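Local atomic coordinates of kojibiose phosphorylase (Gut metagenome, PDB entry 6W0P), a protein that belongs to glycoside hydrolase family 65, combining a beta-sandwich N-terminal domain, an (alpha/alpha)6-barrel catalytic domain and a small C-terminal beta domain. Residues A[144-147]-A[148-151]; A[574-577]-A[578-582]; A[617-621]-A[622-626]. All blocks are in the same frame, centred on the assembly; numbering follows the deposited sequence.

How the interactions relate
Each of the three contacts is local, formed within one continuous run of chain; they follow in series, none nesting in or crossing another. Interaction 1 shapes the turn between strands 135-145 and 152-161 of the large antiparallel sheet in the N-terminal domain, where it meets helix 282-300. Interaction 2 forms a short 3-10 turn within the long connection between helices 522-534 and 590-596 of the catalytic domain, facing the second subunit. Interaction 3 shapes the passage from helix 603-613 into helix 624-634. Interactions 1 and 2 lie 48 Å apart between centres, on opposite sides of the chain's centre, whereas interactions 2 and 3 are 18 Å apart in one domain.

Interaction 1 (A[144-147]-A[148-151]); sequences LLDM and SDCE
D146 reaches forward with its carboxylate to the chain that follows and takes up the amides of S148 and D149, both on the single oxygen OD1. The S148 N to D146 OD1 bond, 3.2 Å long, closes an Asx turn and uses the anti lone pair, on the side away from OD2. D149 N reaches the same D146 OD1 at 3.1 Å but arrives from above the carboxylate, 68° out of its plane. With CG swung opposite the backbone nitrogen (chi1 -163°), the acid of D146 turns into the hollow of the turn, facing the amides that follow. Aspartate suits the place because its short arm presents an acceptor exactly where two successive peptide N-H groups converge.

A water extends this polar cluster: it stands 2.8 Å from D146 OD1 and 3.0 Å from S148 OG, hydrogen-bonded to both.

Among the charges, D146 and D149 run side by side, their OD2 atoms 4.3 Å apart and their carboxylate planes turned 72° against each other. K288 forms salt bridges with both OD2 atoms and so would offset the like charges; Y154 OH adds a hydrogen bond to OD2 of D146.

Weaker contacts finish the turn. The CA-H of C150 points at D146 O, with CA and O 3.3 Å apart, and C150 SG rests 3.2 Å from M147 O. A small, polarisable cysteine fits against that carbonyl, while N37 ND2 donates to D146 O and C150 O.

The whole turn joins strand 135-145 to strand 152-161, whose backbone bonds pair L144 with Y154 and D146 with N152. Helix 282-300 receives M147 on F292 and F293 and L144 on F282 and V286, while L145 packs against strand 40-42.

Interaction 2 (A[574-577]-A[578-582]); sequences WSYD and RIYRT
S575 O is gripped by two donors: R578 N at 3.0 Å, approaching from above the carbonyl plane, and a water at 2.9 Å that in turn accepts from I579 N. Y580 N repeats the three-residue step by bonding to D577 O, as expected of a 3-10 turn.

Two arginines then leave this turn for different partners. R581 directs NE at D577 OD2, a 2.8 Å salt bridge lying nearly in the guanidinium plane and almost in line with the CG-OD2 bond. CG of D577 sits between its own backbone N and carbonyl carbon (chi1 77°), which brings the short acid round to the later residue. A second water joins D577 OD1 to R581 NH2, so both carboxylate oxygens are engaged.

R578 instead stretches out fully and lays its guanidinium flat on one face of W574, planes 3° apart and CZ 3.4 Å from W574 CE2. This is a cation-pi stack, and the broad indole is wide enough to underlie the whole group. At the far end of the turn, Y580 turns its ring edge to the face of Y576 in a T-shaped pair with planes at 77°, their OH atoms 2.9 Å apart.

Flat stacking leaves the N-H groups at the rim of the R578 guanidinium turned outward: NH1 makes a salt bridge to D390 of the second subunit, while W574 NE1 bonds E567. R581 NH1 donates a hydrogen bond to the side-chain oxygen of Q460 of the second subunit, so the chemistry implies that locally positioned cations contribute to the subunit interface.

Interaction 3 (A[617-621]-A[622-626]); sequences TLHES and SLSPS
A type I beta turn from S621 to S624 leads the chain into helix 624-634, and a histidine-serine bond ties the loop before the turn to the residues that lead into that helix. H619 and S624 form this bond: ND1 and OG stand 2.6 Å apart, with the hydroxyl at the edge of the imidazole, near its plane. Either atom could be the donor. S624 holds OG opposite its backbone N (chi1 -180°), pointing it back at the ring. Serine suits this position because a small hydroxyl reaches the ring edge without crowding it. The methyl of T617 lies against the same hydroxyl, with CG2 3.7 Å from S624 OG.

Within the turn the closing backbone bond, S624 N to S621 O, is weak at 3.3 Å though nearly straight. P625 brings its ring carbon CD to 3.5 Å from S621 O; proline has no N-H to donate and fits the first turn of a helix, where no carbonyl one turn earlier in the helix needs one. The side chain of S621 sits over the bend, its OG 3.4 Å from L623 CB, and its CB touches L623 CD1 at 3.9 Å. L623 and S622 themselves pack on helix 666-680.

A further bond, from H619 NE2 to E614 OE2, engages the other ring nitrogen, and H628 and F644 meet the ring in edge-to-face fashion. Held by hydrogen bonds at both nitrogens, the imidazole has its flip settled and its rotation restrained, and histidine supplies what this junction uses: one flat group linking an acid just after helix 603-613 to a serine hydroxyl where the chain enters helix 624-634.

Interaction 1 (A[144-147]-A[148-151])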
ATOM      1  N   LEU A 144      28.747  -8.159  32.229  1.00 32.50           N
ATOM      2  CA  LEU A 144      29.519  -7.099  31.547  1.00 32.44           C
ATOM      3  C   LEU A 144      29.601  -7.447  30.059  1.00 32.44           C
ATOM      4  O   LEU A 144      29.803  -8.627  29.729  1.00 32.95           O
ATOM      5  CB  LEU A 144      30.948  -7.075  32.095  1.00 32.40           C
ATOM      6  CG  LEU A 144      31.181  -6.628  33.529  1.00 32.56           C
ATOM      7  CD1 LEU A 144      32.620  -6.942  33.919  1.00 33.28           C
ATOM      8  CD2 LEU A 144      30.928  -5.142  33.714  1.00 32.56           C
ATOM      9  N   LEU A 145      29.517  -6.443  29.199  1.00 32.45           N
ATOM     10  CA  LEU A 145      30.088  -6.492  27.840  1.00 33.55           C
ATOM     11  C   LEU A 145      31.371  -5.656  27.876  1.00 33.66           C
ATOM     12  O   LEU A 145      31.331  -4.537  28.410  1.00 34.57           O
ATOM     13  CB  LEU A 145      29.053  -5.983  26.829  1.00 33.42           C
ATOM     14  CG  LEU A 145      27.699  -6.692  26.844  1.00 33.69           C
ATOM     15  CD1 LEU A 145      26.802  -6.170  25.735  1.00 34.05           C
ATOM     16  CD2 LEU A 145      27.847  -8.199  26.702  1.00 34.03           C
ATOM     17  N   ASP A 146      32.485  -6.215  27.410  1.00 34.22           N
ATOM     18  CA  ASP A 146      33.811  -5.534  27.397  1.00 34.99           C
ATOM     19  C   ASP A 146      33.722  -4.351  26.431  1.00 34.48           C
ATOM     20  O   ASP A 146      33.405  -4.590  25.270  1.00 34.99           O
ATOM     21  CB  ASP A 146      34.923  -6.498  26.986  1.00 35.05           C
ATOM     22  CG  ASP A 146      36.326  -6.032  27.324  1.00 35.83           C
ATOM     23  OD1 ASP A 146      36.649  -4.837  27.088  1.00 34.74           O
ATOM     24  OD2 ASP A 146      37.111  -6.882  27.799  1.00 37.22           O
ATOM     25  N   MET A 147      33.956  -3.129  26.891  1.00 34.64           N
ATOM     26  CA  MET A 147      33.732  -1.917  26.049  1.00 35.80           C
ATOM     27  C   MET A 147      34.921  -1.663  25.121  1.00 37.27           C
ATOM     28  O   MET A 147      34.686  -0.971  24.130  1.00 39.30           O
ATOM     29  CB  MET A 147      33.490  -0.665  26.889  1.00 33.35           C
ATOM     30  CG  MET A 147      32.278  -0.797  27.764  1.00 32.73           C
ATOM     31  SD  MET A 147      30.744  -1.120  26.869  1.00 31.28           S
ATOM     32  CE  MET A 147      30.516   0.457  26.058  1.00 30.93           C
ATOM     33  N   SER A 148      36.111  -2.212  25.403  1.00 38.76           N
ATOM     34  CA  SER A 148      37.344  -2.067  24.569  1.00 40.79           C
ATOM     35  C   SER A 148      37.520  -3.280  23.635  1.00 40.92           C
ATOM     36  O   SER A 148      37.562  -3.080  22.410  1.00 41.46           O
ATOM     37  CB  SER A 148      38.567  -1.860  25.429  1.00 41.57           C
ATOM     38  OG  SER A 148      38.211  -1.195  26.637  1.00 45.70           O
ATOM     39  N   ASP A 149      37.651  -4.489  24.186  1.00 40.39           N
ATOM     40  CA  ASP A 149      37.773  -5.751  23.400  1.00 40.74           C
ATOM     41  C   ASP A 149      36.372  -6.328  23.237  1.00 39.57           C
ATOM     42  O   ASP A 149      36.015  -7.218  24.021  1.00 41.20           O
ATOM     43  CB  ASP A 149      38.738  -6.740  24.063  1.00 41.56           C
ATOM     44  CG  ASP A 149      40.144  -6.185  24.212  1.00 42.47           C
ATOM     45  OD1 ASP A 149      40.774  -5.971  23.168  1.00 43.34           O
ATOM     46  OD2 ASP A 149      40.581  -5.943  25.372  1.00 42.53           O
ATOM     47  N   CYS A 150      35.604  -5.814  22.274  1.00 39.10           N
ATOM     48  CA  CYS A 150      34.113  -5.845  22.281  1.00 38.32           C
ATOM     49  C   CYS A 150      33.578  -7.227  21.886  1.00 38.75           C
ATOM     50  O   CYS A 150      32.368  -7.467  22.079  1.00 39.36           O
ATOM     51  CB  CYS A 150      33.544  -4.757  21.385  1.00 37.81           C
ATOM     52  SG  CYS A 150      34.166  -3.111  21.820  1.00 35.87           S
ATOM     53  N   GLU A 151      34.464  -8.114  21.425  1.00 39.11           N
ATOM     54  CA  GLU A 151      34.173  -9.539  21.124  1.00 38.62           C
ATOM     55  C   GLU A 151      33.860 -10.296  22.417  1.00 36.91           C
ATOM     56  O   GLU A 151      33.224 -11.360  22.311  1.00 37.69           O
ATOM     57  CB  GLU A 151      35.357 -10.186  20.410  1.00 39.78           C
ATOM     58  CG  GLU A 151      35.804  -9.430  19.168  1.00 41.28           C
ATOM     59  CD  GLU A 151      36.923  -8.419  19.389  1.00 42.96           C
ATOM     60  OE1 GLU A 151      37.264  -8.084  20.580  1.00 41.95           O
ATOM     61  OE2 GLU A 151      37.448  -7.942  18.369  1.00 45.64           O
TER
HETATM   62  O   HOH W   1      36.710  -2.641  28.748  1.00 31.52           O

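Interaction 2 (A[574-577]-A[578-582])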
ATOM      1  N   TRP A 574      -8.485   7.701  13.143  1.00 39.70           N
ATOM      2  CA  TRP A 574      -8.867   8.410  11.886  1.00 36.69           C
ATOM      3  C   TRP A 574      -8.712   7.480  10.679  1.00 34.10           C
ATOM      4  O   TRP A 574      -7.787   6.684  10.674  1.00 34.41           O
ATOM      5  CB  TRP A 574      -8.027   9.688  11.709  1.00 35.79           C
ATOM      6  CG  TRP A 574      -8.431  10.802  12.621  1.00 34.88           C
ATOM      7  CD1 TRP A 574      -9.167  10.675  13.759  1.00 35.32           C
ATOM      8  CD2 TRP A 574      -8.119  12.205  12.505  1.00 34.63           C
ATOM      9  NE1 TRP A 574      -9.355  11.892  14.344  1.00 35.08           N
ATOM     10  CE2 TRP A 574      -8.716  12.849  13.611  1.00 34.39           C
ATOM     11  CE3 TRP A 574      -7.425  12.991  11.569  1.00 34.19           C
ATOM     12  CZ2 TRP A 574      -8.648  14.224  13.805  1.00 34.18           C
ATOM     13  CZ3 TRP A 574      -7.359  14.350  11.765  1.00 33.50           C
ATOM     14  CH2 TRP A 574      -7.949  14.952  12.874  1.00 33.93           C
ATOM     15  N   SER A 575      -9.613   7.577   9.702  1.00 32.61           N
ATOM     16  CA  SER A 575      -9.469   6.942   8.372  1.00 31.85           C
ATOM     17  C   SER A 575      -8.085   7.298   7.820  1.00 31.30           C
ATOM     18  O   SER A 575      -7.668   8.437   7.920  1.00 32.27           O
ATOM     19  CB  SER A 575     -10.558   7.365   7.432  1.00 31.48           C
ATOM     20  OG  SER A 575     -10.635   6.496   6.319  1.00 30.48           O
ATOM     21  N   TYR A 576      -7.415   6.342   7.217  1.00 31.30           N
ATOM     22  CA  TYR A 576      -6.036   6.479   6.706  1.00 31.22           C
ATOM     23  C   TYR A 576      -5.801   7.833   6.010  1.00 30.90           C
ATOM     24  O   TYR A 576      -4.823   8.502   6.363  1.00 30.12           O
ATOM     25  CB  TYR A 576      -5.694   5.357   5.729  1.00 31.24           C
ATOM     26  CG  TYR A 576      -4.277   5.504   5.238  1.00 31.99           C
ATOM     27  CD1 TYR A 576      -3.237   5.526   6.154  1.00 31.89           C
ATOM     28  CD2 TYR A 576      -3.979   5.743   3.911  1.00 31.80           C
ATOM     29  CE1 TYR A 576      -1.929   5.699   5.750  1.00 32.00           C
ATOM     30  CE2 TYR A 576      -2.667   5.926   3.491  1.00 32.32           C
ATOM     31  CZ  TYR A 576      -1.641   5.875   4.413  1.00 32.45           C
ATOM     32  OH  TYR A 576      -0.333   6.035   4.067  1.00 34.27           O
ATOM     33  N   ASP A 577      -6.625   8.212   5.031  1.00 30.52           N
ATOM     34  CA  ASP A 577      -6.324   9.413   4.193  1.00 30.61           C
ATOM     35  C   ASP A 577      -6.501  10.719   4.987  1.00 30.12           C
ATOM     36  O   ASP A 577      -5.914  11.744   4.581  1.00 29.49           O
ATOM     37  CB  ASP A 577      -7.162   9.447   2.921  1.00 30.39           C
ATOM     38  CG  ASP A 577      -8.585   9.897   3.160  1.00 30.83           C
ATOM     39  OD1 ASP A 577      -9.415   9.056   3.553  1.00 30.21           O
ATOM     40  OD2 ASP A 577      -8.850  11.095   2.939  1.00 32.28           O
ATOM     41  N   ARG A 578      -7.288  10.719   6.061  1.00 29.95           N
ATOM     42  CA  ARG A 578      -7.793  12.006   6.609  1.00 30.27           C
ATOM     43  C   ARG A 578      -6.656  12.908   7.109  1.00 30.10           C
ATOM     44  O   ARG A 578      -6.728  14.131   6.876  1.00 30.25           O
ATOM     45  CB  ARG A 578      -8.818  11.753   7.702  1.00 30.40           C
ATOM     46  CG  ARG A 578      -9.313  13.019   8.374  1.00 30.78           C
ATOM     47  CD  ARG A 578     -10.180  12.543   9.509  1.00 31.42           C
ATOM     48  NE  ARG A 578     -10.611  13.611  10.382  1.00 31.73           N
ATOM     49  CZ  ARG A 578     -11.322  13.408  11.467  1.00 31.60           C
ATOM     50  NH1 ARG A 578     -11.668  12.174  11.801  1.00 31.49           N
ATOM     51  NH2 ARG A 578     -11.729  14.448  12.173  1.00 32.23           N
ATOM     52  N   ILE A 579      -5.641  12.372   7.771  1.00 30.54           N
ATOM     53  CA  ILE A 579      -4.538  13.216   8.317  1.00 31.74           C
ATOM     54  C   ILE A 579      -3.828  14.003   7.195  1.00 31.90           C
ATOM     55  O   ILE A 579      -3.285  15.067   7.488  1.00 33.23           O
ATOM     56  CB  ILE A 579      -3.534  12.393   9.146  1.00 32.64           C
ATOM     57  CG1 ILE A 579      -2.594  13.311   9.947  1.00 33.98           C
ATOM     58  CG2 ILE A 579      -2.750  11.420   8.261  1.00 32.49           C
ATOM     59  CD1 ILE A 579      -3.293  14.303  10.871  1.00 33.84           C
ATOM     60  N   TYR A 580      -3.813  13.531   5.953  1.00 32.02           N
ATOM     61  CA  TYR A 580      -3.029  14.163   4.858  1.00 32.59           C
ATOM     62  C   TYR A 580      -3.675  15.465   4.380  1.00 32.39           C
ATOM     63  O   TYR A 580      -2.941  16.337   3.853  1.00 31.61           O
ATOM     64  CB  TYR A 580      -2.853  13.212   3.679  1.00 32.93           C
ATOM     65  CG  TYR A 580      -1.967  12.034   3.977  1.00 33.60           C
ATOM     66  CD1 TYR A 580      -0.617  12.204   4.201  1.00 34.31           C
ATOM     67  CD2 TYR A 580      -2.464  10.749   3.976  1.00 34.63           C
ATOM     68  CE1 TYR A 580       0.216  11.131   4.443  1.00 35.23           C
ATOM     69  CE2 TYR A 580      -1.646   9.656   4.206  1.00 35.93           C
ATOM     70  CZ  TYR A 580      -0.301   9.849   4.448  1.00 36.13           C
ATOM     71  OH  TYR A 580       0.503   8.786   4.726  1.00 37.35           O
ATOM     72  N   ARG A 581      -4.993  15.612   4.557  1.00 32.40           N
ATOM     73  CA  ARG A 581      -5.745  16.702   3.874  1.00 31.79           C
ATOM     74  C   ARG A 581      -6.128  17.784   4.887  1.00 32.03           C
ATOM     75  O   ARG A 581      -7.203  18.395   4.712  1.00 34.20           O
ATOM     76  CB  ARG A 581      -6.923  16.128   3.079  1.00 31.34           C
ATOM     77  CG  ARG A 581      -7.873  15.251   3.861  1.00 31.16           C
ATOM     78  CD  ARG A 581      -8.905  14.621   2.942  1.00 31.26           C
ATOM     79  NE  ARG A 581      -9.759  13.690   3.667  1.00 30.83           N
ATOM     80  CZ  ARG A 581     -10.851  14.006   4.379  1.00 31.48           C
ATOM     81  NH1 ARG A 581     -11.259  15.267   4.480  1.00 31.48           N
ATOM     82  NH2 ARG A 581     -11.528  13.044   5.006  1.00 30.37           N
ATOM     83  N   THR A 582      -5.259  18.030   5.875  1.00 30.98           N
ATOM     84  CA  THR A 582      -5.386  19.110   6.891  1.00 30.40           C
ATOM     85  C   THR A 582      -4.072  19.900   6.920  1.00 29.08           C
ATOM     86  O   THR A 582      -3.195  19.627   6.081  1.00 28.61           O
ATOM     87  CB  THR A 582      -5.689  18.575   8.301  1.00 30.86           C
ATOM     88  OG1 THR A 582      -4.512  17.970   8.845  1.00 30.28           O
ATOM     89  CG2 THR A 582      -6.824  17.575   8.338  1.00 31.71           C
TER
HETATM   90  O   HOH W   2      -5.536   9.880   9.260  1.00 33.74           O
HETATM   91  O   HOH W   3     -11.139  10.258   5.427  1.00 27.89           O

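Interaction 3 (A[617-621]-A[622-626])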
ATOM      1  N   THR A 617       1.657  21.716  14.842  1.00 31.17           N
ATOM      2  CA  THR A 617       2.519  20.508  14.948  1.00 31.79           C
ATOM      3  C   THR A 617       2.024  19.615  16.100  1.00 33.17           C
ATOM      4  O   THR A 617       1.943  20.070  17.251  1.00 31.68           O
ATOM      5  CB  THR A 617       3.989  20.871  15.094  1.00 31.15           C
ATOM      6  OG1 THR A 617       4.325  21.712  13.996  1.00 30.62           O
ATOM      7  CG2 THR A 617       4.861  19.636  15.113  1.00 31.06           C
ATOM      8  N   LEU A 618       1.677  18.374  15.769  1.00 35.06           N
ATOM      9  CA  LEU A 618       1.120  17.386  16.727  1.00 36.92           C
ATOM     10  C   LEU A 618       2.220  16.937  17.684  1.00 37.95           C
ATOM     11  O   LEU A 618       1.894  16.641  18.828  1.00 39.87           O
ATOM     12  CB  LEU A 618       0.547  16.225  15.914  1.00 37.54           C
ATOM     13  CG  LEU A 618      -0.553  15.403  16.561  1.00 38.21           C
ATOM     14  CD1 LEU A 618      -1.738  16.251  16.941  1.00 39.26           C
ATOM     15  CD2 LEU A 618      -0.983  14.305  15.599  1.00 39.87           C
ATOM     16  N   HIS A 619       3.478  16.929  17.251  1.00 39.63           N
ATOM     17  CA  HIS A 619       4.629  16.509  18.090  1.00 44.07           C
ATOM     18  C   HIS A 619       4.534  14.994  18.271  1.00 51.53           C
ATOM     19  O   HIS A 619       4.809  14.534  19.398  1.00 54.56           O
ATOM     20  CB  HIS A 619       4.678  17.247  19.452  1.00 42.52           C
ATOM     21  CG  HIS A 619       4.743  18.724  19.301  1.00 41.39           C
ATOM     22  ND1 HIS A 619       5.801  19.345  18.654  1.00 40.67           N
ATOM     23  CD2 HIS A 619       3.854  19.694  19.598  1.00 40.57           C
ATOM     24  CE1 HIS A 619       5.560  20.638  18.583  1.00 39.30           C
ATOM     25  NE2 HIS A 619       4.376  20.876  19.155  1.00 39.38           N
ATOM     26  N   GLU A 620       4.119  14.271  17.211  1.00 55.40           N
ATOM     27  CA  GLU A 620       3.983  12.795  17.249  1.00 59.32           C
ATOM     28  C   GLU A 620       5.362  12.253  17.615  1.00 56.99           C
ATOM     29  O   GLU A 620       5.552  11.890  18.814  1.00 57.93           O
ATOM     30  CB  GLU A 620       3.447  12.212  15.934  1.00 62.05           C
ATOM     31  CG  GLU A 620       1.964  11.863  15.980  1.00 66.19           C
ATOM     32  CD  GLU A 620       1.493  10.798  14.992  1.00 72.55           C
ATOM     33  OE1 GLU A 620       0.273  10.460  15.005  1.00 76.51           O
ATOM     34  OE2 GLU A 620       2.337  10.284  14.218  1.00 77.49           O
ATOM     35  N   SER A 621       6.293  12.333  16.659  1.00 52.14           N
ATOM     36  CA  SER A 621       7.652  11.757  16.750  1.00 51.46           C
ATOM     37  C   SER A 621       8.393  12.225  18.007  1.00 49.51           C
ATOM     38  O   SER A 621       8.164  13.356  18.530  1.00 45.84           O
ATOM     39  CB  SER A 621       8.449  12.049  15.522  1.00 52.20           C
ATOM     40  OG  SER A 621       8.617  13.439  15.384  1.00 54.56           O
ATOM     41  N   SER A 622       9.320  11.375  18.438  1.00 47.35           N
ATOM     42  CA  SER A 622      10.247  11.662  19.553  1.00 47.29           C
ATOM     43  C   SER A 622      11.205  12.774  19.110  1.00 43.57           C
ATOM     44  O   SER A 622      11.917  13.296  19.953  1.00 41.42           O
ATOM     45  CB  SER A 622      10.956  10.398  20.007  1.00 46.86           C
ATOM     46  OG  SER A 622      11.525   9.684  18.919  1.00 45.87           O
ATOM     47  N   LEU A 623      11.150  13.138  17.828  1.00 42.21           N
ATOM     48  CA  LEU A 623      12.057  14.094  17.146  1.00 41.55           C
ATOM     49  C   LEU A 623      11.608  15.547  17.401  1.00 39.24           C
ATOM     50  O   LEU A 623      12.464  16.454  17.386  1.00 39.91           O
ATOM     51  CB  LEU A 623      12.007  13.750  15.654  1.00 44.03           C
ATOM     52  CG  LEU A 623      12.852  12.551  15.213  1.00 46.37           C
ATOM     53  CD1 LEU A 623      12.224  11.215  15.648  1.00 46.92           C
ATOM     54  CD2 LEU A 623      13.046  12.564  13.704  1.00 46.16           C
ATOM     55  N   SER A 624      10.318  15.763  17.671  1.00 34.61           N
ATOM     56  CA  SER A 624       9.666  17.091  17.577  1.00 32.33           C
ATOM     57  C   SER A 624       9.922  17.951  18.812  1.00 30.39           C
ATOM     58  O   SER A 624      10.308  19.094  18.662  1.00 29.55           O
ATOM     59  CB  SER A 624       8.209  16.957  17.283  1.00 32.13           C
ATOM     60  OG  SER A 624       7.612  18.232  17.193  1.00 32.65           O
ATOM     61  N   PRO A 625       9.679  17.485  20.055  1.00 28.98           N
ATOM     62  CA  PRO A 625       9.773  18.356  21.225  1.00 28.45           C
ATOM     63  C   PRO A 625      11.111  19.082  21.409  1.00 28.20           C
ATOM     64  O   PRO A 625      11.102  20.245  21.770  1.00 27.82           O
ATOM     65  CB  PRO A 625       9.528  17.393  22.403  1.00 28.48           C
ATOM     66  CG  PRO A 625       8.633  16.316  21.804  1.00 28.54           C
ATOM     67  CD  PRO A 625       9.199  16.133  20.414  1.00 28.60           C
ATOM     68  N   SER A 626      12.223  18.391  21.166  1.00 27.63           N
ATOM     69  CA  SER A 626      13.596  18.929  21.357  1.00 27.48           C
ATOM     70  C   SER A 626      13.891  20.050  20.339  1.00 27.35           C
ATOM     71  O   SER A 626      14.577  21.019  20.698  1.00 27.65           O
ATOM     72  CB  SER A 626      14.642  17.810  21.317  1.00 27.01           C
ATOM     73  OG  SER A 626      14.749  17.216  20.025  1.00 26.76           O
TER